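CdnC (PDB 7MGV) probably uses ATP to install omega-ester macrocycles, single and bicyclic, in the core regions of a ribosomally made graspetide precursor peptide. Local coordinates at residues Y94-I104 against M117-L128. Numbering follows the deposited sequence.
Sequences YRRAYNIGHGI and MGEIRNTLFGFL
The phenol oxygen of Tyr94 accepts a nearly straight bond from its own loop, Ala97 N to Tyr94 OH at 3.3 Å (N-H...O angle 170°), while on the helix side it lies 3.3 Å from Phe125 CE1. The two side chains cross at about a right angle. Over the centre of the Tyr94 ring sits Leu128 CD1, a CH-pi contact 3.7 Å from the centroid and 12° off the normal; Arg96 N lies over the opposite face, offset toward the rim. A leucine in place of Tyr94 would probably leave Ala97 N without its acceptor and Leu128 CD1 without an aromatic face. The Ile100 side chain crosses that of Arg121 at about a right angle, Ile100 CD1 3.5 Å from Arg121 CB. With CG1 between the backbone N and the carbonyl carbon (chi1 61°), that methyl reaches the helix, and CG2 faces Leu124. Met117, bent at chi2 and chi3, curls its CE to 3.3 Å from Ile100 O; the Met117 and Ile104 side chains run past each other in opposite directions, Met117 SD 4.0 Å from Ile104 CB. Ile104 and Ile120 meet tip to tip, Ile104 CG1 4.2 Å from Ile120 CD1, and Tyr221 of the second subunit packs on both. The arrangement is part of a beta-alpha-beta crossover: strand 91-94, its loop and helix 110-130 lead to neighbouring parallel strand 134-136 in the MvdD-type pre-ATP-grasp domain.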
loop_
_atom_site.group_PDB
_atom_site.type_symbol
_atom_site.label_atom_id
_atom_site.label_comp_id
_atom_site.label_asym_id
_atom_site.label_seq_id
_atom_site.Cartn_x
_atom_site.Cartn_y
_atom_site.Cartn_z
ATOM N N TYR A 94 0.968 -15.083 1.595
ATOM C CA TYR A 94 0.909 -14.001 2.572
ATOM C C TYR A 94 -0.555 -13.740 2.905
ATOM O O TYR A 94 -1.267 -13.069 2.153
ATOM C CB TYR A 94 1.599 -12.750 2.036
ATOM C CG TYR A 94 1.409 -11.515 2.892
ATOM C CD1 TYR A 94 1.429 -11.591 4.279
ATOM C CD2 TYR A 94 1.213 -10.270 2.308
ATOM C CE1 TYR A 94 1.254 -10.465 5.059
ATOM C CE2 TYR A 94 1.038 -9.139 3.080
ATOM C CZ TYR A 94 1.060 -9.240 4.454
ATOM O OH TYR A 94 0.885 -8.116 5.225
ATOM N N ARG A 95 -1.006 -14.285 4.031
ATOM C CA ARG A 95 -2.277 -13.878 4.610
ATOM C C ARG A 95 -2.071 -12.553 5.330
ATOM O O ARG A 95 -1.185 -12.439 6.183
ATOM C CB ARG A 95 -2.797 -14.948 5.568
ATOM C CG ARG A 95 -2.707 -16.361 5.012
ATOM C CD ARG A 95 -3.500 -17.346 5.854
ATOM N NE ARG A 95 -4.649 -16.718 6.501
ATOM C CZ ARG A 95 -5.879 -17.220 6.487
ATOM N NH1 ARG A 95 -6.126 -18.361 5.858
ATOM N NH2 ARG A 95 -6.865 -16.582 7.103
ATOM N N ARG A 96 -2.880 -11.553 4.973
ATOM C CA ARG A 96 -2.604 -10.175 5.368
ATOM C C ARG A 96 -2.431 -10.043 6.875
ATOM O O ARG A 96 -3.238 -10.554 7.657
ATOM C CB ARG A 96 -3.722 -9.247 4.888
ATOM C CG ARG A 96 -3.391 -7.776 5.093
ATOM C CD ARG A 96 -4.364 -6.853 4.386
ATOM N NE ARG A 96 -3.760 -5.547 4.137
ATOM C CZ ARG A 96 -4.394 -4.522 3.578
ATOM N NH1 ARG A 96 -5.662 -4.643 3.213
ATOM N NH2 ARG A 96 -3.760 -3.372 3.390
ATOM N N ALA A 97 -1.366 -9.352 7.271
ATOM C CA ALA A 97 -1.041 -9.184 8.677
ATOM C C ALA A 97 -1.801 -8.007 9.269
ATOM O O ALA A 97 -1.911 -6.943 8.653
ATOM C CB ALA A 97 0.463 -8.975 8.855
ATOM N N TYR A 98 -2.328 -8.207 10.476
ATOM C CA TYR A 98 -3.005 -7.152 11.213
ATOM C C TYR A 98 -2.366 -6.855 12.559
ATOM O O TYR A 98 -2.744 -5.864 13.196
ATOM C CB TYR A 98 -4.484 -7.509 11.426
ATOM C CG TYR A 98 -5.250 -7.730 10.141
ATOM C CD1 TYR A 98 -6.013 -8.875 9.953
ATOM C CD2 TYR A 98 -5.210 -6.793 9.115
ATOM C CE1 TYR A 98 -6.714 -9.082 8.781
ATOM C CE2 TYR A 98 -5.908 -6.992 7.940
ATOM C CZ TYR A 98 -6.659 -8.137 7.778
ATOM O OH TYR A 98 -7.357 -8.340 6.610
ATOM N N ASN A 99 -1.414 -7.672 13.010
ATOM C CA ASN A 99 -0.766 -7.455 14.303
ATOM C C ASN A 99 0.666 -7.970 14.200
ATOM O O ASN A 99 0.903 -9.178 14.289
ATOM C CB ASN A 99 -1.526 -8.148 15.424
ATOM C CG ASN A 99 -0.746 -8.176 16.722
ATOM O OD1 ASN A 99 -0.547 -9.234 17.318
ATOM N ND2 ASN A 99 -0.294 -7.009 17.165
ATOM N N ILE A 100 1.606 -7.052 14.008
ATOM C CA ILE A 100 3.023 -7.374 14.007
ATOM C C ILE A 100 3.672 -6.666 15.188
ATOM O O ILE A 100 3.113 -5.733 15.774
ATOM C CB ILE A 100 3.705 -6.974 12.686
ATOM C CG1 ILE A 100 3.591 -5.469 12.477
ATOM C CG2 ILE A 100 3.065 -7.696 11.513
ATOM C CD1 ILE A 100 4.671 -4.914 11.612
ATOM N N GLY A 101 4.871 -7.121 15.539
ATOM C CA GLY A 101 5.603 -6.503 16.633
ATOM C C GLY A 101 4.950 -6.649 17.990
ATOM O O GLY A 101 4.929 -5.687 18.769
ATOM N N HIS A 102 4.410 -7.827 18.294
ATOM C CA HIS A 102 3.813 -8.054 19.601
ATOM C C HIS A 102 4.891 -8.050 20.676
ATOM O O HIS A 102 5.912 -8.735 20.550
ATOM C CB HIS A 102 3.045 -9.373 19.620
ATOM C CG HIS A 102 2.282 -9.607 20.887
ATOM N ND1 HIS A 102 2.802 -10.313 21.950
ATOM C CD2 HIS A 102 1.040 -9.222 21.263
ATOM C CE1 HIS A 102 1.912 -10.356 22.925
ATOM N NE2 HIS A 102 0.834 -9.700 22.534
ATOM N N GLY A 103 4.668 -7.268 21.731
ATOM C CA GLY A 103 5.602 -7.160 22.826
ATOM C C GLY A 103 6.585 -6.013 22.719
ATOM O O GLY A 103 7.236 -5.682 23.716
ATOM N N ILE A 104 6.711 -5.395 21.541
ATOM C CA ILE A 104 7.664 -4.302 21.365
ATOM C C ILE A 104 7.273 -3.099 22.212
ATOM O O ILE A 104 8.140 -2.349 22.680
ATOM C CB ILE A 104 7.774 -3.937 19.869
ATOM C CG1 ILE A 104 8.324 -5.122 19.075
ATOM C CG2 ILE A 104 8.658 -2.715 19.664
ATOM C CD1 ILE A 104 9.794 -5.381 19.312
ATOM N N MET A 117 8.181 0.634 15.230
ATOM C CA MET A 117 7.147 -0.154 14.567
ATOM C C MET A 117 7.091 0.162 13.078
ATOM O O MET A 117 6.868 -0.737 12.258
ATOM C CB MET A 117 5.792 0.088 15.229
ATOM C CG MET A 117 5.701 -0.445 16.650
ATOM S SD MET A 117 5.874 -2.239 16.752
ATOM C CE MET A 117 4.163 -2.765 16.737
ATOM N N GLY A 118 7.303 1.427 12.708
ATOM C CA GLY A 118 7.378 1.764 11.296
ATOM C C GLY A 118 8.496 1.024 10.588
ATOM O O GLY A 118 8.297 0.449 9.514
ATOM N N GLU A 119 9.687 1.014 11.191
ATOM C CA GLU A 119 10.816 0.319 10.578
ATOM C C GLU A 119 10.577 -1.186 10.519
ATOM O O GLU A 119 10.912 -1.833 9.521
ATOM C CB GLU A 119 12.106 0.627 11.337
ATOM C CG GLU A 119 13.332 -0.074 10.771
ATOM C CD GLU A 119 13.863 0.588 9.511
ATOM O OE1 GLU A 119 13.386 1.691 9.165
ATOM O OE2 GLU A 119 14.760 0.005 8.866
ATOM N N ILE A 120 10.001 -1.760 11.578
ATOM C CA ILE A 120 9.708 -3.192 11.594
ATOM C C ILE A 120 8.745 -3.548 10.467
ATOM O O ILE A 120 8.990 -4.474 9.677
ATOM C CB ILE A 120 9.143 -3.599 12.967
ATOM C CG1 ILE A 120 10.244 -3.595 14.030
ATOM C CG2 ILE A 120 8.466 -4.957 12.894
ATOM C CD1 ILE A 120 9.721 -3.545 15.451
ATOM N N ARG A 121 7.632 -2.813 10.380
ATOM C CA ARG A 121 6.642 -3.076 9.345
ATOM C C ARG A 121 7.235 -2.904 7.958
ATOM O O ARG A 121 6.969 -3.710 7.060
ATOM C CB ARG A 121 5.434 -2.157 9.523
ATOM C CG ARG A 121 4.270 -2.494 8.605
ATOM C CD ARG A 121 3.088 -1.566 8.834
ATOM N NE ARG A 121 3.191 -0.341 8.048
ATOM C CZ ARG A 121 2.471 0.753 8.274
ATOM N NH1 ARG A 121 1.591 0.775 9.266
ATOM N NH2 ARG A 121 2.628 1.824 7.509
ATOM N N ASN A 122 8.046 -1.863 7.760
ATOM C CA ASN A 122 8.607 -1.634 6.437
ATOM C C ASN A 122 9.599 -2.723 6.060
ATOM O O ASN A 122 9.593 -3.197 4.923
ATOM C CB ASN A 122 9.268 -0.262 6.371
ATOM C CG ASN A 122 9.535 0.185 4.949
ATOM O OD1 ASN A 122 10.424 -0.339 4.276
ATOM N ND2 ASN A 122 8.759 1.155 4.479
ATOM N N THR A 123 10.444 -3.149 7.002
ATOM C CA THR A 123 11.395 -4.220 6.718
ATOM C C THR A 123 10.670 -5.505 6.338
ATOM O O THR A 123 11.012 -6.160 5.342
ATOM C CB THR A 123 12.297 -4.449 7.934
ATOM O OG1 THR A 123 13.155 -3.316 8.114
ATOM C CG2 THR A 123 13.146 -5.699 7.749
ATOM N N LEU A 124 9.641 -5.866 7.105
ATOM C CA LEU A 124 8.953 -7.129 6.850
ATOM C C LEU A 124 8.138 -7.072 5.559
ATOM O O LEU A 124 8.195 -7.996 4.735
ATOM C CB LEU A 124 8.065 -7.482 8.037
ATOM C CG LEU A 124 7.223 -8.733 7.834
ATOM C CD1 LEU A 124 7.910 -9.954 8.424
ATOM C CD2 LEU A 124 5.873 -8.503 8.455
ATOM N N PHE A 125 7.364 -5.999 5.368
ATOM C CA PHE A 125 6.620 -5.837 4.123
ATOM C C PHE A 125 7.555 -5.744 2.925
ATOM O O PHE A 125 7.209 -6.203 1.833
ATOM C CB PHE A 125 5.727 -4.596 4.196
ATOM C CG PHE A 125 4.494 -4.776 5.042
ATOM C CD1 PHE A 125 4.278 -5.948 5.750
ATOM C CD2 PHE A 125 3.549 -3.766 5.128
ATOM C CE1 PHE A 125 3.145 -6.106 6.528
ATOM C CE2 PHE A 125 2.414 -3.919 5.902
ATOM C CZ PHE A 125 2.212 -5.090 6.604
ATOM N N GLY A 126 8.750 -5.176 3.108
ATOM C CA GLY A 126 9.695 -5.104 2.011
ATOM C C GLY A 126 10.248 -6.463 1.641
ATOM O O GLY A 126 10.417 -6.772 0.457
ATOM N N PHE A 127 10.548 -7.292 2.646
ATOM C CA PHE A 127 10.906 -8.676 2.355
ATOM C C PHE A 127 9.786 -9.371 1.590
ATOM O O PHE A 127 10.029 -10.023 0.569
ATOM C CB PHE A 127 11.217 -9.439 3.640
ATOM C CG PHE A 127 11.194 -10.932 3.464
ATOM C CD1 PHE A 127 12.081 -11.553 2.596
ATOM C CD2 PHE A 127 10.273 -11.713 4.142
ATOM C CE1 PHE A 127 12.057 -12.923 2.420
ATOM C CE2 PHE A 127 10.246 -13.086 3.969
ATOM C CZ PHE A 127 11.140 -13.691 3.107
ATOM N N LEU A 128 8.547 -9.232 2.070
ATOM C CA LEU A 128 7.424 -9.910 1.423
ATOM C C LEU A 128 7.235 -9.433 -0.014
ATOM O O LEU A 128 6.852 -10.218 -0.891
ATOM C CB LEU A 128 6.147 -9.706 2.237
ATOM C CG LEU A 128 6.141 -10.407 3.598
ATOM C CD1 LEU A 128 4.868 -10.099 4.370
ATOM C CD2 LEU A 128 6.315 -11.907 3.425
#